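Local coordinates for protein kallistatin (Homo sapiens, PDB 6F4V) that inhibits the serine protease tissue kallikrein as a secreted serpin, forming a stable equimolar complex with the enzyme and being cleaved at its reactive site, at residues A[103-109]-A[303-309]; A[197-202]-A[268-274]. All coordinates share one frame; numbering follows the deposited sequence.

Interaction 1 of 2, residues A[103-109]-A[303-309]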
ATOM      1  N   LEU A 103      19.239  18.750  17.275  1.00 59.88           N
ATOM      2  CA  LEU A 103      20.002  17.527  17.459  1.00 57.24           C
ATOM      3  C   LEU A 103      21.032  17.294  16.344  1.00 55.89           C
ATOM      4  O   LEU A 103      20.826  17.697  15.190  1.00 56.12           O
ATOM      5  CB  LEU A 103      19.009  16.365  17.527  1.00 58.75           C
ATOM      6  CG  LEU A 103      19.442  14.972  17.986  1.00 59.35           C
ATOM      7  CD1 LEU A 103      19.577  14.937  19.499  1.00 60.43           C
ATOM      8  CD2 LEU A 103      18.428  13.936  17.525  1.00 59.70           C
ATOM      9  N   LYS A 104      22.144  16.654  16.701  1.00 53.20           N
ATOM     10  CA  LYS A 104      23.175  16.274  15.730  1.00 51.29           C
ATOM     11  C   LYS A 104      22.853  14.862  15.232  1.00 47.09           C
ATOM     12  O   LYS A 104      22.954  13.881  15.989  1.00 45.25           O
ATOM     13  CB  LYS A 104      24.574  16.314  16.364  1.00 53.55           C
ATOM     14  CG  LYS A 104      25.736  16.064  15.403  1.00 56.78           C
ATOM     15  CD  LYS A 104      25.682  16.965  14.166  1.00 58.85           C
ATOM     16  CE  LYS A 104      27.048  17.200  13.543  1.00 60.89           C
ATOM     17  NZ  LYS A 104      27.576  15.987  12.862  1.00 61.95           N
ATOM     18  N   PHE A 105      22.457  14.771  13.968  1.00 43.08           N
ATOM     19  CA  PHE A 105      22.171  13.477  13.342  1.00 40.86           C
ATOM     20  C   PHE A 105      23.439  12.941  12.713  1.00 39.82           C
ATOM     21  O   PHE A 105      24.283  13.723  12.256  1.00 41.09           O
ATOM     22  CB  PHE A 105      21.066  13.608  12.305  1.00 38.81           C
ATOM     23  CG  PHE A 105      19.723  13.899  12.918  1.00 37.34           C
ATOM     24  CD1 PHE A 105      19.329  15.206  13.162  1.00 37.41           C
ATOM     25  CD2 PHE A 105      18.879  12.862  13.289  1.00 36.70           C
ATOM     26  CE1 PHE A 105      18.100  15.479  13.741  1.00 37.51           C
ATOM     27  CE2 PHE A 105      17.650  13.121  13.867  1.00 36.62           C
ATOM     28  CZ  PHE A 105      17.257  14.429  14.097  1.00 37.78           C
ATOM     29  N   LEU A 106      23.581  11.617  12.720  1.00 36.55           N
ATOM     30  CA  LEU A 106      24.758  10.983  12.157  1.00 37.49           C
ATOM     31  C   LEU A 106      24.721  11.134  10.653  1.00 36.28           C
ATOM     32  O   LEU A 106      23.713  10.806  10.026  1.00 34.87           O
ATOM     33  CB  LEU A 106      24.855   9.515  12.570  1.00 38.06           C
ATOM     34  CG  LEU A 106      25.206   9.296  14.040  1.00 39.83           C
ATOM     35  CD1 LEU A 106      24.960   7.858  14.435  1.00 40.36           C
ATOM     36  CD2 LEU A 106      26.646   9.688  14.349  1.00 41.37           C
ATOM     37  N   ALA A 107      25.814  11.668  10.095  1.00 35.40           N
ATOM     38  CA  ALA A 107      25.922  11.941   8.655  1.00 35.56           C
ATOM     39  C   ALA A 107      25.731  10.674   7.795  1.00 34.83           C
ATOM     40  O   ALA A 107      25.191  10.749   6.697  1.00 33.38           O
ATOM     41  CB  ALA A 107      27.262  12.595   8.329  1.00 36.79           C
ATOM     42  N   LYS A 108      26.179   9.531   8.298  1.00 35.49           N
ATOM     43  CA  LYS A 108      26.031   8.268   7.574  1.00 37.88           C
ATOM     44  C   LYS A 108      24.566   7.917   7.335  1.00 36.38           C
ATOM     45  O   LYS A 108      24.176   7.555   6.234  1.00 34.78           O
ATOM     46  CB  LYS A 108      26.703   7.135   8.335  1.00 40.89           C
ATOM     47  CG  LYS A 108      26.742   5.815   7.588  1.00 44.01           C
ATOM     48  CD  LYS A 108      27.241   4.694   8.496  1.00 47.09           C
ATOM     49  CE  LYS A 108      27.749   3.516   7.664  1.00 49.40           C
ATOM     50  NZ  LYS A 108      26.773   3.090   6.618  1.00 50.46           N
ATOM     51  N   PHE A 109      23.766   8.029   8.391  1.00 34.93           N
ATOM     52  CA  PHE A 109      22.334   7.794   8.279  1.00 33.83           C
ATOM     53  C   PHE A 109      21.699   8.749   7.285  1.00 33.79           C
ATOM     54  O   PHE A 109      20.961   8.328   6.381  1.00 32.12           O
ATOM     55  CB  PHE A 109      21.688   7.937   9.664  1.00 33.29           C
ATOM     56  CG  PHE A 109      20.197   7.899   9.645  1.00 33.05           C
ATOM     57  CD1 PHE A 109      19.516   6.721   9.310  1.00 32.63           C
ATOM     58  CD2 PHE A 109      19.443   9.046   9.950  1.00 32.98           C
ATOM     59  CE1 PHE A 109      18.128   6.681   9.291  1.00 31.82           C
ATOM     60  CE2 PHE A 109      18.055   9.000   9.921  1.00 32.96           C
ATOM     61  CZ  PHE A 109      17.400   7.822   9.596  1.00 31.87           C
ATOM     62  N   SER A 303      20.558   3.563  17.490  1.00 34.72           N
ATOM     63  CA  SER A 303      21.705   4.433  17.760  1.00 35.25           C
ATOM     64  C   SER A 303      22.490   4.771  16.472  1.00 35.23           C
ATOM     65  O   SER A 303      23.553   5.381  16.536  1.00 34.68           O
ATOM     66  CB  SER A 303      22.611   3.792  18.820  1.00 36.69           C
ATOM     67  OG  SER A 303      23.214   2.639  18.283  1.00 36.56           O
ATOM     68  N   GLY A 304      21.973   4.355  15.308  1.00 33.84           N
ATOM     69  CA  GLY A 304      22.489   4.801  14.017  1.00 33.10           C
ATOM     70  C   GLY A 304      21.947   6.133  13.570  1.00 33.41           C
ATOM     71  O   GLY A 304      22.353   6.633  12.513  1.00 33.28           O
ATOM     72  N   ILE A 305      21.008   6.714  14.317  1.00 32.66           N
ATOM     73  CA  ILE A 305      20.411   7.986  13.935  1.00 33.58           C
ATOM     74  C   ILE A 305      21.160   9.151  14.573  1.00 35.56           C
ATOM     75  O   ILE A 305      21.413  10.166  13.914  1.00 34.94           O
ATOM     76  CB  ILE A 305      18.899   7.994  14.262  1.00 33.19           C
ATOM     77  CG1 ILE A 305      18.188   6.933  13.409  1.00 33.32           C
ATOM     78  CG2 ILE A 305      18.258   9.338  13.988  1.00 32.78           C
ATOM     79  CD1 ILE A 305      16.840   6.508  13.945  1.00 32.79           C
ATOM     80  N   THR A 306      21.511   8.980  15.842  1.00 38.97           N
ATOM     81  CA  THR A 306      22.294   9.944  16.613  1.00 43.37           C
ATOM     82  C   THR A 306      23.004   9.217  17.770  1.00 45.20           C
ATOM     83  O   THR A 306      22.543   8.159  18.242  1.00 44.27           O
ATOM     84  CB  THR A 306      21.393  11.060  17.187  1.00 44.36           C
ATOM     85  OG1 THR A 306      22.184  12.032  17.899  1.00 45.50           O
ATOM     86  CG2 THR A 306      20.368  10.478  18.122  1.00 44.76           C
ATOM     87  N   LYS A 307      24.114   9.783  18.227  1.00 49.93           N
ATOM     88  CA  LYS A 307      24.752   9.335  19.487  1.00 53.59           C
ATOM     89  C   LYS A 307      24.376  10.238  20.672  1.00 54.59           C
ATOM     90  O   LYS A 307      24.719   9.935  21.822  1.00 56.15           O
ATOM     91  CB  LYS A 307      26.269   9.272  19.310  1.00 56.73           C
ATOM     92  CG  LYS A 307      26.738   8.202  18.324  1.00 58.29           C
ATOM     93  CD  LYS A 307      28.118   8.519  17.738  1.00 60.90           C
ATOM     94  CE  LYS A 307      28.574   7.444  16.754  0.44 60.05           C
ATOM     95  NZ  LYS A 307      30.000   7.605  16.362  0.30 60.25           N
ATOM     96  N   GLN A 308      23.646  11.320  20.390  1.00 53.98           N
ATOM     97  CA  GLN A 308      23.411  12.402  21.348  1.00 56.80           C
ATOM     98  C   GLN A 308      22.324  12.095  22.391  1.00 56.99           C
ATOM     99  O   GLN A 308      22.357  12.654  23.494  1.00 56.41           O
ATOM    100  CB  GLN A 308      23.072  13.698  20.593  1.00 58.52           C
ATOM    101  CG  GLN A 308      23.063  14.952  21.465  1.00 61.27           C
ATOM    102  CD  GLN A 308      22.677  16.210  20.704  0.30 61.39           C
ATOM    103  OE1 GLN A 308      23.104  16.437  19.564  0.90 63.57           O
ATOM    104  NE2 GLN A 308      21.863  17.044  21.339  0.59 60.99           N
ATOM    105  N   GLN A 309      21.359  11.244  22.029  1.00 54.03           N
ATOM    106  CA  GLN A 309      20.308  10.792  22.938  1.00 54.45           C
ATOM    107  C   GLN A 309      20.018   9.315  22.660  1.00 51.95           C
ATOM    108  O   GLN A 309      20.299   8.808  21.554  1.00 47.59           O
ATOM    109  CB  GLN A 309      19.004  11.579  22.713  1.00 58.01           C
ATOM    110  CG  GLN A 309      19.060  13.085  22.954  1.00 60.84           C
ATOM    111  CD  GLN A 309      19.095  13.477  24.432  1.00 63.39           C
ATOM    112  OE1 GLN A 309      19.013  12.634  25.338  1.00 65.44           O
ATOM    113  NE2 GLN A 309      19.223  14.771  24.679  1.00 65.81           N
TER
HETATM  114  O   HOH W   1      25.012  12.115  17.046  1.00 53.00           O

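Interaction 2 of 2, residues A[197-202]-A[268-274]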
ATOM      1  N   VAL A 197     -25.139   2.261  -5.262  1.00 36.01           N
ATOM      2  CA  VAL A 197     -23.851   2.768  -5.751  1.00 35.22           C
ATOM      3  C   VAL A 197     -23.960   3.062  -7.230  1.00 34.06           C
ATOM      4  O   VAL A 197     -24.664   2.345  -7.936  1.00 32.10           O
ATOM      5  CB  VAL A 197     -22.688   1.765  -5.511  1.00 35.23           C
ATOM      6  CG1 VAL A 197     -22.676   1.304  -4.078  1.00 37.18           C
ATOM      7  CG2 VAL A 197     -22.784   0.545  -6.408  1.00 34.13           C
ATOM      8  N   PRO A 198     -23.238   4.090  -7.710  1.00 33.68           N
ATOM      9  CA  PRO A 198     -23.123   4.231  -9.162  1.00 33.61           C
ATOM     10  C   PRO A 198     -22.364   3.036  -9.737  1.00 32.51           C
ATOM     11  O   PRO A 198     -21.246   2.765  -9.310  1.00 32.36           O
ATOM     12  CB  PRO A 198     -22.346   5.538  -9.363  1.00 34.24           C
ATOM     13  CG  PRO A 198     -22.106   6.119  -8.030  1.00 35.19           C
ATOM     14  CD  PRO A 198     -22.558   5.166  -6.967  1.00 35.35           C
ATOM     15  N   MET A 199     -23.010   2.306 -10.623  1.00 31.38           N
ATOM     16  CA  MET A 199     -22.458   1.142 -11.259  1.00 31.19           C
ATOM     17  C   MET A 199     -22.076   1.462 -12.690  1.00 31.15           C
ATOM     18  O   MET A 199     -22.925   1.823 -13.519  1.00 31.98           O
ATOM     19  CB  MET A 199     -23.464  -0.018 -11.202  1.00 30.63           C
ATOM     20  CG  MET A 199     -22.877  -1.375 -11.578  1.00 30.77           C
ATOM     21  SD  MET A 199     -21.711  -2.026 -10.338  1.00 30.28           S
ATOM     22  CE  MET A 199     -22.822  -2.503  -9.039  1.00 31.48           C
ATOM     23  N   MET A 200     -20.788   1.333 -12.974  1.00 29.25           N
ATOM     24  CA  MET A 200     -20.266   1.504 -14.322  1.00 29.87           C
ATOM     25  C   MET A 200     -20.554   0.248 -15.092  1.00 29.90           C
ATOM     26  O   MET A 200     -20.642  -0.833 -14.502  1.00 30.23           O
ATOM     27  CB  MET A 200     -18.740   1.771 -14.307  1.00 28.87           C
ATOM     28  CG  MET A 200     -18.379   2.831 -13.306  1.00 28.72           C
ATOM     29  SD  MET A 200     -16.676   3.327 -13.334  1.00 29.07           S
ATOM     30  CE  MET A 200     -15.917   1.807 -12.697  1.00 28.55           C
ATOM     31  N   LEU A 201     -20.679   0.381 -16.404  1.00 31.37           N
ATOM     32  CA  LEU A 201     -20.977  -0.754 -17.279  1.00 32.44           C
ATOM     33  C   LEU A 201     -20.194  -0.652 -18.591  1.00 32.74           C
ATOM     34  O   LEU A 201     -20.191   0.387 -19.230  1.00 33.83           O
ATOM     35  CB  LEU A 201     -22.477  -0.794 -17.579  1.00 34.47           C
ATOM     36  CG  LEU A 201     -22.948  -1.810 -18.629  1.00 35.02           C
ATOM     37  CD1 LEU A 201     -22.616  -3.212 -18.170  1.00 35.20           C
ATOM     38  CD2 LEU A 201     -24.441  -1.645 -18.893  1.00 36.70           C
ATOM     39  N   GLN A 202     -19.509  -1.729 -18.961  1.00 33.63           N
ATOM     40  CA  GLN A 202     -18.997  -1.916 -20.304  1.00 34.88           C
ATOM     41  C   GLN A 202     -19.304  -3.337 -20.718  1.00 35.75           C
ATOM     42  O   GLN A 202     -19.259  -4.229 -19.901  1.00 34.77           O
ATOM     43  CB  GLN A 202     -17.493  -1.591 -20.460  1.00 35.44           C
ATOM     44  CG  GLN A 202     -16.525  -2.373 -19.619  1.00 35.30           C
ATOM     45  CD  GLN A 202     -15.093  -2.011 -19.917  1.00 36.12           C
ATOM     46  OE1 GLN A 202     -14.543  -2.433 -20.933  1.00 37.86           O
ATOM     47  NE2 GLN A 202     -14.471  -1.237 -19.030  1.00 35.41           N
ATOM     48  N   LEU A 268     -16.815  -9.753 -22.190  1.00 34.17           N
ATOM     49  CA  LEU A 268     -17.339  -9.664 -20.852  1.00 33.44           C
ATOM     50  C   LEU A 268     -18.335  -8.534 -20.731  1.00 33.34           C
ATOM     51  O   LEU A 268     -18.066  -7.413 -21.153  1.00 35.25           O
ATOM     52  CB  LEU A 268     -16.204  -9.407 -19.880  1.00 31.97           C
ATOM     53  CG  LEU A 268     -16.559  -9.234 -18.413  1.00 30.93           C
ATOM     54  CD1 LEU A 268     -17.071 -10.536 -17.866  1.00 31.62           C
ATOM     55  CD2 LEU A 268     -15.339  -8.793 -17.607  1.00 31.03           C
ATOM     56  N   GLU A 269     -19.445  -8.825 -20.080  1.00 33.03           N
ATOM     57  CA  GLU A 269     -20.331  -7.795 -19.585  1.00 34.67           C
ATOM     58  C   GLU A 269     -19.901  -7.506 -18.147  1.00 32.42           C
ATOM     59  O   GLU A 269     -20.050  -8.366 -17.293  1.00 32.55           O
ATOM     60  CB  GLU A 269     -21.775  -8.279 -19.635  1.00 35.51           C
ATOM     61  CG  GLU A 269     -22.804  -7.251 -19.205  1.00 38.19           C
ATOM     62  CD  GLU A 269     -24.165  -7.906 -18.964  1.00 40.89           C
ATOM     63  OE1 GLU A 269     -24.515  -8.806 -19.753  1.00 43.74           O
ATOM     64  OE2 GLU A 269     -24.863  -7.575 -17.981  1.00 41.25           O
ATOM     65  N   LEU A 270     -19.372  -6.308 -17.912  1.00 31.46           N
ATOM     66  CA  LEU A 270     -18.708  -5.955 -16.648  1.00 29.91           C
ATOM     67  C   LEU A 270     -19.449  -4.821 -15.975  1.00 29.08           C
ATOM     68  O   LEU A 270     -19.594  -3.750 -16.553  1.00 29.98           O
ATOM     69  CB  LEU A 270     -17.258  -5.524 -16.925  1.00 29.31           C
ATOM     70  CG  LEU A 270     -16.456  -4.976 -15.749  1.00 28.77           C
ATOM     71  CD1 LEU A 270     -16.401  -5.986 -14.614  1.00 28.82           C
ATOM     72  CD2 LEU A 270     -15.060  -4.635 -16.213  1.00 28.59           C
ATOM     73  N   HIS A 271     -19.926  -5.063 -14.770  1.00 29.06           N
ATOM     74  CA  HIS A 271     -20.541  -4.043 -13.942  1.00 29.67           C
ATOM     75  C   HIS A 271     -19.607  -3.828 -12.784  1.00 28.49           C
ATOM     76  O   HIS A 271     -19.354  -4.769 -12.029  1.00 26.83           O
ATOM     77  CB  HIS A 271     -21.897  -4.512 -13.403  1.00 31.15           C
ATOM     78  CG  HIS A 271     -22.848  -4.971 -14.464  1.00 33.54           C
ATOM     79  ND1 HIS A 271     -23.983  -4.263 -14.810  1.00 36.49           N
ATOM     80  CD2 HIS A 271     -22.841  -6.076 -15.247  1.00 34.60           C
ATOM     81  CE1 HIS A 271     -24.626  -4.912 -15.771  1.00 36.78           C
ATOM     82  NE2 HIS A 271     -23.957  -6.021 -16.042  1.00 35.62           N
ATOM     83  N   LEU A 272     -19.107  -2.607 -12.629  1.00 27.55           N
ATOM     84  CA  LEU A 272     -18.084  -2.311 -11.635  1.00 27.63           C
ATOM     85  C   LEU A 272     -18.434  -0.991 -11.006  1.00 28.07           C
ATOM     86  O   LEU A 272     -18.712  -0.041 -11.737  1.00 28.69           O
ATOM     87  CB  LEU A 272     -16.713  -2.264 -12.281  1.00 27.96           C
ATOM     88  CG  LEU A 272     -15.484  -2.015 -11.374  1.00 28.66           C
ATOM     89  CD1 LEU A 272     -15.226  -3.206 -10.455  1.00 28.64           C
ATOM     90  CD2 LEU A 272     -14.252  -1.721 -12.231  1.00 28.60           C
ATOM     91  N   PRO A 273     -18.461  -0.911  -9.666  1.00 28.00           N
ATOM     92  CA  PRO A 273     -18.872   0.368  -9.124  1.00 28.39           C
ATOM     93  C   PRO A 273     -17.847   1.455  -9.320  1.00 28.27           C
ATOM     94  O   PRO A 273     -16.634   1.188  -9.375  1.00 25.96           O
ATOM     95  CB  PRO A 273     -19.088   0.100  -7.625  1.00 29.43           C
ATOM     96  CG  PRO A 273     -18.944  -1.370  -7.437  1.00 29.83           C
ATOM     97  CD  PRO A 273     -18.236  -1.917  -8.616  1.00 28.81           C
ATOM     98  N   LYS A 274     -18.366   2.666  -9.430  1.00 28.41           N
ATOM     99  CA  LYS A 274     -17.594   3.882  -9.273  1.00 29.60           C
ATOM    100  C   LYS A 274     -17.634   4.163  -7.780  1.00 30.07           C
ATOM    101  O   LYS A 274     -18.719   4.225  -7.196  1.00 31.28           O
ATOM    102  CB  LYS A 274     -18.250   5.030 -10.040  1.00 30.93           C
ATOM    103  CG  LYS A 274     -17.572   6.377  -9.853  1.00 32.59           C
ATOM    104  CD  LYS A 274     -18.283   7.450 -10.666  1.00 34.49           C
ATOM    105  CE  LYS A 274     -17.683   8.822 -10.398  1.00 36.89           C
ATOM    106  NZ  LYS A 274     -18.384   9.860 -11.200  0.69 37.68           N
TER

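Interaction 1 of 2, residues A[103-109]-A[303-309]
Ile-305 serves two aromatic rings at once. Its CG1 lies over the middle of one face of Phe-109, a CH-pi contact 4.0 Å from CG1 to the ring centroid, while its CG2 meets the edge of Phe-105, 3.6 Å from CD2. This division of labour follows from the beta-branch: with chi1 at -64°, CG1 sits beside the backbone N and CG2 opposite it. Leu-103 CD2 rests on one face of Phe-105, toward its rim, and also reaches tip to tip to the methyl of Thr-306.

The polar links all use the backbone of 103-109, but side chains of Gln-308 and Thr-306 make two of the three. Leu-106 N gives an almost straight bond (173°) to Ile-305 O, 2.9 Å away, and Lys-104 N donates to Gln-308 OE1, coming from above the amide's carbonyl plane at 3.0 Å. The extended chain of Gln-308 slides past Leu-103, whose CD1 touches the amide carbon. Thr-306 suits its place because one hydroxyl does two jobs: OG1 donates to Lys-104 O (2.8 Å) and accepts from Gln-308 N (3.0 Å), closing an ST turn. Lys-104 O takes a second donor, a water that accepts from Lys-307 N.

Leu-106, the N-cap residue, points CD1 at the carbonyl oxygens of Ser-303 and Gly-304, and CD2 crosses the aliphatic end of Lys-307, 3.8 Å from its CE. Phe-109 CB nears Gly-304 O.

In the serpin fold the contact joins the start of helix E (107-117) to the loop before s5A (312-324). Underneath, in beta-sheet A, Met-161 of s3A (159-172) packs on Phe-105, Phe-109 and Ile-305, Leu-160 meets Leu-103, and Leu-97 and Leu-99 of s2A (89-100) abut Phe-109 and Phe-105.

Interaction 2 of 2, residues A[197-202]-A[268-274]
Met-199 curls over Pro-273 on one face of an antiparallel strand pair, s3C against s2C of the serpin beta-sheet C. Bends at chi2 (70°) and chi3 lay its SD against the peptide bond joining Leu-272 to Pro-273, 3.5 Å from Pro-273 N. Val-197 CG2 packs on CB of the same proline. Met-199 and Pro-273 form a non-hydrogen-bonded pair, where proline's missing N-H costs the facing strand nothing. On the other face Met-200 CE reaches Leu-272 CD2 at 3.9 Å; the flexible thioether also brings CE to Pro-273 O, a buried oxygen without a polar partner.

Between these faces, reciprocal backbone bonds tie Met-200 to Leu-272 and Gln-202 to Leu-270, and Lys-274 N donates to Pro-198 O. The amide of Gln-202 is bonded outside the pair, to Lys-175 O and His-207. Along Glu-269, Leu-270 and His-271 a strand of another chain continues the sheet in parallel.

Toward the polar edge Leu-201 CD1 sits over the His-271 ring, 3.7 Å from its centroid, while Met-199 CG lies 3.8 Å from His-271 CB, near the plane of the ring. With an alanine here, Leu-201 would probably lose the surface beneath its methyl and Glu-269 its close hydrogen-bond donor. His-271 NE2 donates to Glu-269 OE2 at 2.6 Å, meeting the oxygen's anti lone pair, and OE2 itself lies in the imidazole plane.

In the fold
The two contacts occupy opposite sides of the chain's centre, their own centres 53 Å apart and their nearest atoms about 39 Å apart. Interaction 2 falls within the 193 residues that separate the halves of interaction 1. Strand 269-282 passes through interaction 2 as s2C and runs on as s6A of sheet A, beside strand 312-324, into which loop 303-309 leads, linking the two ends. Near interaction 1, Gln-309 touches Phe-341, the last residue of this chain; strand 328-340, lying between 159-172 and 312-324, is consistent with an inserted, cleaved reactive loop. The glycan pocket is built from chain between the segments of interaction 2: Asp-212, Arg-213 and Tyr-214 follow 197-202; Arg-254, Leu-258 and Phe-264 precede 268-274.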